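Ice-binding protein (Colwellia, PDB 3WP9) binds to the surface of ice crystals, inhibits their growth and suppresses ice recrystallization, which may protect membranes from freezing injury. Local coordinates at residues A[136-141]-A[163-168]; A[181-186]-A[199-204]. All coordinates share one frame; numbering follows the deposited sequence.

Contact 1: residues A[136-141]-A[163-168]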
loop_
_atom_site.group_PDB
_atom_site.type_symbol
_atom_site.label_atom_id
_atom_site.label_comp_id
_atom_site.label_asym_id
_atom_site.label_seq_id
_atom_site.Cartn_x
_atom_site.Cartn_y
_atom_site.Cartn_z
ATOM N N TRP A 136 2.226 7.012 11.725
ATOM C CA TRP A 136 2.121 5.680 12.267
ATOM C C TRP A 136 2.957 4.747 11.395
ATOM O O TRP A 136 2.952 4.868 10.190
ATOM C CB TRP A 136 0.673 5.142 12.202
ATOM C CG TRP A 136 -0.356 5.850 13.041
ATOM C CD1 TRP A 136 -0.918 5.404 14.194
ATOM C CD2 TRP A 136 -0.933 7.122 12.751
ATOM N NE1 TRP A 136 -1.849 6.330 14.635
ATOM C CE2 TRP A 136 -1.856 7.396 13.782
ATOM C CE3 TRP A 136 -0.776 8.047 11.709
ATOM C CZ2 TRP A 136 -2.611 8.586 13.812
ATOM C CZ3 TRP A 136 -1.520 9.267 11.746
ATOM C CH2 TRP A 136 -2.412 9.489 12.785
ATOM N N ILE A 137 3.797 3.985 12.073
ATOM C CA ILE A 137 4.494 2.931 11.418
ATOM C C ILE A 137 4.107 1.594 12.043
ATOM O O ILE A 137 4.238 1.325 13.263
ATOM C CB ILE A 137 6.048 3.225 11.364
ATOM C CG1 ILE A 137 6.424 4.538 10.595
ATOM C CG2 ILE A 137 6.741 1.967 10.840
ATOM C CD1 ILE A 137 7.922 4.776 10.640
ATOM N N MET A 138 3.560 0.704 11.168
ATOM C CA MET A 138 3.064 -0.568 11.578
ATOM C C MET A 138 4.034 -1.659 11.110
ATOM O O MET A 138 4.125 -1.943 9.955
ATOM C CB MET A 138 1.642 -0.815 11.030
ATOM C CG MET A 138 0.799 0.455 11.002
ATOM S SD MET A 138 0.366 1.032 12.616
ATOM C CE MET A 138 -0.649 -0.251 13.209
ATOM N N GLN A 139 4.671 -2.301 12.068
ATOM C CA GLN A 139 5.767 -3.257 11.774
ATOM C C GLN A 139 5.232 -4.641 12.003
ATOM O O GLN A 139 5.065 -5.074 13.146
ATOM C CB GLN A 139 6.963 -3.009 12.715
ATOM C CG GLN A 139 7.525 -1.674 12.452
ATOM C CD GLN A 139 8.549 -1.299 13.501
ATOM O OE1 GLN A 139 8.570 -1.858 14.594
ATOM N NE2 GLN A 139 9.426 -0.410 13.151
ATOM N N ILE A 140 4.885 -5.335 10.894
ATOM C CA ILE A 140 4.183 -6.603 10.983
ATOM C C ILE A 140 5.071 -7.751 10.440
ATOM O O ILE A 140 5.360 -7.821 9.267
ATOM C CB ILE A 140 2.815 -6.540 10.221
ATOM C CG1 ILE A 140 1.944 -5.472 10.886
ATOM C CG2 ILE A 140 2.147 -7.910 10.223
ATOM C CD1 ILE A 140 0.868 -4.995 9.913
ATOM N N SER A 141 5.425 -8.664 11.327
ATOM C CA SER A 141 6.312 -9.746 10.884
ATOM C C SER A 141 5.583 -10.940 10.238
ATOM O O SER A 141 6.183 -11.771 9.475
ATOM C CB SER A 141 7.300 -10.111 11.998
ATOM O OG SER A 141 6.656 -10.965 12.877
ATOM N N ILE A 163 0.614 6.845 7.182
ATOM C CA ILE A 163 0.455 5.602 7.860
ATOM C C ILE A 163 1.217 4.557 6.988
ATOM O O ILE A 163 0.935 4.454 5.745
ATOM C CB ILE A 163 -1.041 5.199 7.881
ATOM C CG1 ILE A 163 -1.858 6.220 8.734
ATOM C CG2 ILE A 163 -1.160 3.796 8.402
ATOM C CD1 ILE A 163 -3.360 5.977 8.735
ATOM N N PHE A 164 2.189 3.896 7.623
ATOM C CA PHE A 164 3.112 2.966 6.870
ATOM C C PHE A 164 2.940 1.605 7.394
ATOM O O PHE A 164 3.146 1.353 8.575
ATOM C CB PHE A 164 4.595 3.458 6.908
ATOM C CG PHE A 164 4.778 4.857 6.365
ATOM C CD1 PHE A 164 5.027 5.131 5.001
ATOM C CD2 PHE A 164 4.651 5.940 7.254
ATOM C CE1 PHE A 164 5.166 6.453 4.500
ATOM C CE2 PHE A 164 4.756 7.236 6.763
ATOM C CZ PHE A 164 5.037 7.515 5.419
ATOM N N TRP A 165 2.543 0.662 6.492
ATOM C CA TRP A 165 2.315 -0.735 6.874
ATOM C C TRP A 165 3.464 -1.516 6.272
ATOM O O TRP A 165 3.580 -1.640 5.040
ATOM C CB TRP A 165 1.023 -1.293 6.294
ATOM C CG TRP A 165 -0.258 -0.476 6.659
ATOM C CD1 TRP A 165 -0.769 0.569 5.997
ATOM C CD2 TRP A 165 -1.140 -0.806 7.706
ATOM N NE1 TRP A 165 -1.969 0.949 6.588
ATOM C CE2 TRP A 165 -2.207 0.115 7.642
ATOM C CE3 TRP A 165 -1.148 -1.795 8.693
ATOM C CZ2 TRP A 165 -3.261 0.065 8.550
ATOM C CZ3 TRP A 165 -2.166 -1.868 9.563
ATOM C CH2 TRP A 165 -3.232 -0.914 9.496
ATOM N N GLN A 166 4.335 -1.938 7.158
ATOM C CA GLN A 166 5.498 -2.773 6.757
ATOM C C GLN A 166 5.138 -4.225 7.082
ATOM O O GLN A 166 5.013 -4.606 8.222
ATOM C CB GLN A 166 6.759 -2.270 7.532
ATOM C CG GLN A 166 7.976 -3.199 7.340
ATOM C CD GLN A 166 8.109 -4.242 8.434
ATOM O OE1 GLN A 166 8.067 -3.915 9.666
ATOM N NE2 GLN A 166 8.310 -5.466 8.032
ATOM N N VAL A 167 4.956 -5.029 6.021
ATOM C CA VAL A 167 4.383 -6.372 6.182
ATOM C C VAL A 167 5.397 -7.347 5.587
ATOM O O VAL A 167 5.705 -7.358 4.397
ATOM C CB VAL A 167 3.034 -6.479 5.430
ATOM C CG1 VAL A 167 2.422 -7.846 5.667
ATOM C CG2 VAL A 167 2.065 -5.308 5.898
ATOM N N ALA A 168 5.914 -8.162 6.475
ATOM C CA ALA A 168 6.928 -9.149 6.050
ATOM C C ALA A 168 6.339 -10.361 5.345
ATOM O O ALA A 168 7.076 -11.036 4.600
ATOM C CB ALA A 168 7.781 -9.535 7.280
#
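Trp136 to Ile140 pairs in parallel with Ile163 to Val167, the strand axes 4.7 Å apart, through five backbone hydrogen bonds, the first from Phe164 N to Trp136 O (2.8 Å) and the last from Ala168 N, just past the strand, to Ile140 O. On the interior face of the beta-helix, with Trp136 and Ile140, Met138 lies alongside Trp165. Its CG rests over one indole face, 4.0 Å from the centroid of the six-membered ring (CH-pi), while SD stands above the same face at a distance, 5.1 Å from that centroid, a Met-aromatic contact. Bends at chi2 (-69°) and chi3 curl the thioether over the ring. Ile140 CD1 meets the indole edge in plane, 4.0 Å from Trp165 CE3. With an alanine in place of Trp165, Met138 would probably lose its aromatic floor, Ile140 its neighbour, and Glu180 O the indole N-H it accepts. On the other face, Gln166 CG anti to the backbone N (chi1 172°) and a bend at chi2 bring the amide across toward Gln139, OE1 3.2 Å from Gln139 CA, amide planes 61° apart. Gln166 NE2 bonds to Tyr85 OH and Gln139 NE2 to Ala88 O, joining this face to helix 71-89, while strand 112-116 flanks 136-140.

Contact 2: residues A[181-186]-A[199-204]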
loop_
_atom_site.group_PDB
_atom_site.type_symbol
_atom_site.label_atom_id
_atom_site.label_comp_id
_atom_site.label_asym_id
_atom_site.label_seq_id
_atom_site.Cartn_x
_atom_site.Cartn_y
_atom_site.Cartn_z
ATOM N N GLY A 181 -3.433 3.874 3.607
ATOM C CA GLY A 181 -2.045 3.896 3.972
ATOM C C GLY A 181 -1.086 3.346 2.937
ATOM O O GLY A 181 -1.468 2.960 1.835
ATOM N N ILE A 182 0.218 3.403 3.298
ATOM C CA ILE A 182 1.253 2.997 2.390
ATOM C C ILE A 182 1.561 1.559 2.733
ATOM O O ILE A 182 2.013 1.259 3.799
ATOM C CB ILE A 182 2.512 3.929 2.559
ATOM C CG1 ILE A 182 2.100 5.448 2.370
ATOM C CG2 ILE A 182 3.659 3.487 1.631
ATOM C CD1 ILE A 182 1.579 5.853 1.041
ATOM N N VAL A 183 1.326 0.615 1.805
ATOM C CA VAL A 183 1.634 -0.802 2.052
ATOM C C VAL A 183 2.964 -1.142 1.403
ATOM O O VAL A 183 3.114 -1.066 0.151
ATOM C CB VAL A 183 0.551 -1.712 1.496
ATOM C CG1 VAL A 183 0.735 -3.165 1.914
ATOM C CG2 VAL A 183 -0.815 -1.238 2.024
ATOM N N LEU A 184 3.913 -1.373 2.284
ATOM C CA LEU A 184 5.312 -1.868 1.919
ATOM C C LEU A 184 5.318 -3.342 2.225
ATOM O O LEU A 184 5.553 -3.804 3.340
ATOM C CB LEU A 184 6.383 -1.118 2.719
ATOM C CG LEU A 184 6.410 0.338 2.245
ATOM C CD1 LEU A 184 6.961 1.132 3.423
ATOM C CD2 LEU A 184 7.262 0.505 0.965
ATOM N N SER A 185 4.897 -4.142 1.244
ATOM C CA SER A 185 4.775 -5.603 1.465
ATOM C C SER A 185 6.020 -6.295 0.938
ATOM O O SER A 185 6.456 -5.988 -0.168
ATOM C CB SER A 185 3.585 -6.180 0.639
ATOM O OG SER A 185 3.460 -7.562 0.912
ATOM N N LYS A 186 6.505 -7.230 1.698
ATOM C CA LYS A 186 7.681 -8.008 1.258
ATOM C C LYS A 186 7.292 -8.976 0.160
ATOM O O LYS A 186 8.156 -9.443 -0.629
ATOM C CB LYS A 186 8.294 -8.724 2.458
ATOM C CG LYS A 186 9.545 -9.564 2.104
ATOM C CD LYS A 186 10.848 -8.953 2.576
ATOM C CE LYS A 186 11.202 -7.771 1.698
ATOM N NZ LYS A 186 12.668 -7.391 1.585
ATOM N N GLY A 199 -4.059 5.151 -0.825
ATOM C CA GLY A 199 -2.770 4.674 -0.438
ATOM C C GLY A 199 -1.907 4.311 -1.587
ATOM O O GLY A 199 -2.160 4.690 -2.731
ATOM N N ARG A 200 -0.821 3.623 -1.248
ATOM C CA ARG A 200 0.072 3.125 -2.271
ATOM C C ARG A 200 0.344 1.622 -1.963
ATOM O O ARG A 200 0.544 1.228 -0.854
ATOM C CB ARG A 200 1.415 3.926 -2.252
ATOM C CG ARG A 200 1.185 5.414 -2.539
ATOM C CD ARG A 200 2.549 6.148 -2.590
ATOM N NE ARG A 200 2.285 7.623 -2.648
ATOM C CZ ARG A 200 1.885 8.277 -3.744
ATOM N NH1 ARG A 200 1.741 7.690 -4.953
ATOM N NH2 ARG A 200 1.656 9.593 -3.648
ATOM N N LEU A 201 0.304 0.842 -3.045
ATOM C CA LEU A 201 0.536 -0.604 -2.941
ATOM C C LEU A 201 1.868 -0.916 -3.553
ATOM O O LEU A 201 2.012 -0.859 -4.791
ATOM C CB LEU A 201 -0.587 -1.337 -3.708
ATOM C CG LEU A 201 -2.023 -1.037 -3.184
ATOM C CD1 LEU A 201 -3.020 -1.866 -4.021
ATOM C CD2 LEU A 201 -2.214 -1.315 -1.683
ATOM N N LEU A 202 2.844 -1.104 -2.656
ATOM C CA LEU A 202 4.267 -1.250 -3.006
ATOM C C LEU A 202 4.712 -2.644 -2.610
ATOM O O LEU A 202 5.108 -2.914 -1.490
ATOM C CB LEU A 202 5.114 -0.127 -2.297
ATOM C CG LEU A 202 4.557 1.295 -2.519
ATOM C CD1 LEU A 202 5.343 2.344 -1.701
ATOM C CD2 LEU A 202 4.365 1.711 -3.962
ATOM N N ALA A 203 4.646 -3.563 -3.583
ATOM C CA ALA A 203 4.939 -4.989 -3.294
ATOM C C ALA A 203 6.227 -5.482 -3.880
ATOM O O ALA A 203 6.540 -5.169 -5.034
ATOM C CB ALA A 203 3.804 -5.782 -3.934
ATOM N N GLN A 204 6.942 -6.246 -3.113
ATOM C CA GLN A 204 8.143 -6.835 -3.655
ATOM C C GLN A 204 7.923 -8.102 -4.466
ATOM O O GLN A 204 8.909 -8.631 -5.021
ATOM C CB GLN A 204 9.176 -7.020 -2.558
ATOM C CG GLN A 204 9.674 -5.609 -2.181
ATOM C CD GLN A 204 10.664 -5.596 -1.082
ATOM O OE1 GLN A 204 11.579 -6.432 -1.063
ATOM N NE2 GLN A 204 10.495 -4.664 -0.112
HETATM O O HOH W 1 7.838 -3.439 -0.304
HETATM O O HOH W 2 13.272 -4.342 1.162
#
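Val183 is held through both its N and its O, to Arg200 O and Leu202 N, each bond 2.8 Å long, within the parallel backbone pairing of Gly181 through Ser185 with Arg200 through Gln204. The bond from Arg200 N to Gly181 O is longer, 3.2 Å, and its donor is tilted 35° from the carbonyl plane. Here the chain turns a corner at both Gly181 and Gly199, and Gly199 CA approaches Gly181 O to 3.1 Å; a CB at Gly199 would probably collide with that oxygen. Such stacked corners and strands are successive coils of the right-handed beta-helix that forms the body of this ice-binding protein. Apolar contacts occur on both faces. Inside the beta-helix Val183 CG2 meets Leu201 CD2, next to Ile189. On the outer face Leu184 CD2 packs 3.8 Å from Leu202 CD1 beneath helix 71-89, and Ile182 CD1 lies along the extended aliphatic part of Arg200, 3.6 Å from its CG, while Arg200 NH1 bonds to Phe14 O. Polar side chains meet at the far end. Bent at chi2 (107°) and chi3 (-74°), Lys186 brings NZ to Gln204 OE1 in a weak hydrogen bond of 3.0 Å. One water bridges NZ and Gln204 NE2, and a second links that same NE2 to Ser185 O, while Lys186 also makes a cation-pi contact with Tyr85.

Overall arrangement
From the N terminus the chain lays down a first turn through strands 14-18, 22-25 and 29-31, later runs through helix 71-89, and then builds the coils that follow. Contact 1 closes the coil from 136-141 to 163-168, passing through strands 144-146 and 152-155. Contact 2 closes a later, shorter one, leaving through 189-191 and returning through 196-198. The two loops follow in series, neither nesting nor crossing. Strands 163-167 and 182-185 are neighbours in one parallel sheet, where Ile163 O and Trp165 O probably accept hydrogen bonds from Ile182 N and Leu184 N. Strand 14-18 lies beyond 200-203, so the N-terminal strand neighbours the last coil, and helix 71-89 packs along the outside of both contacts.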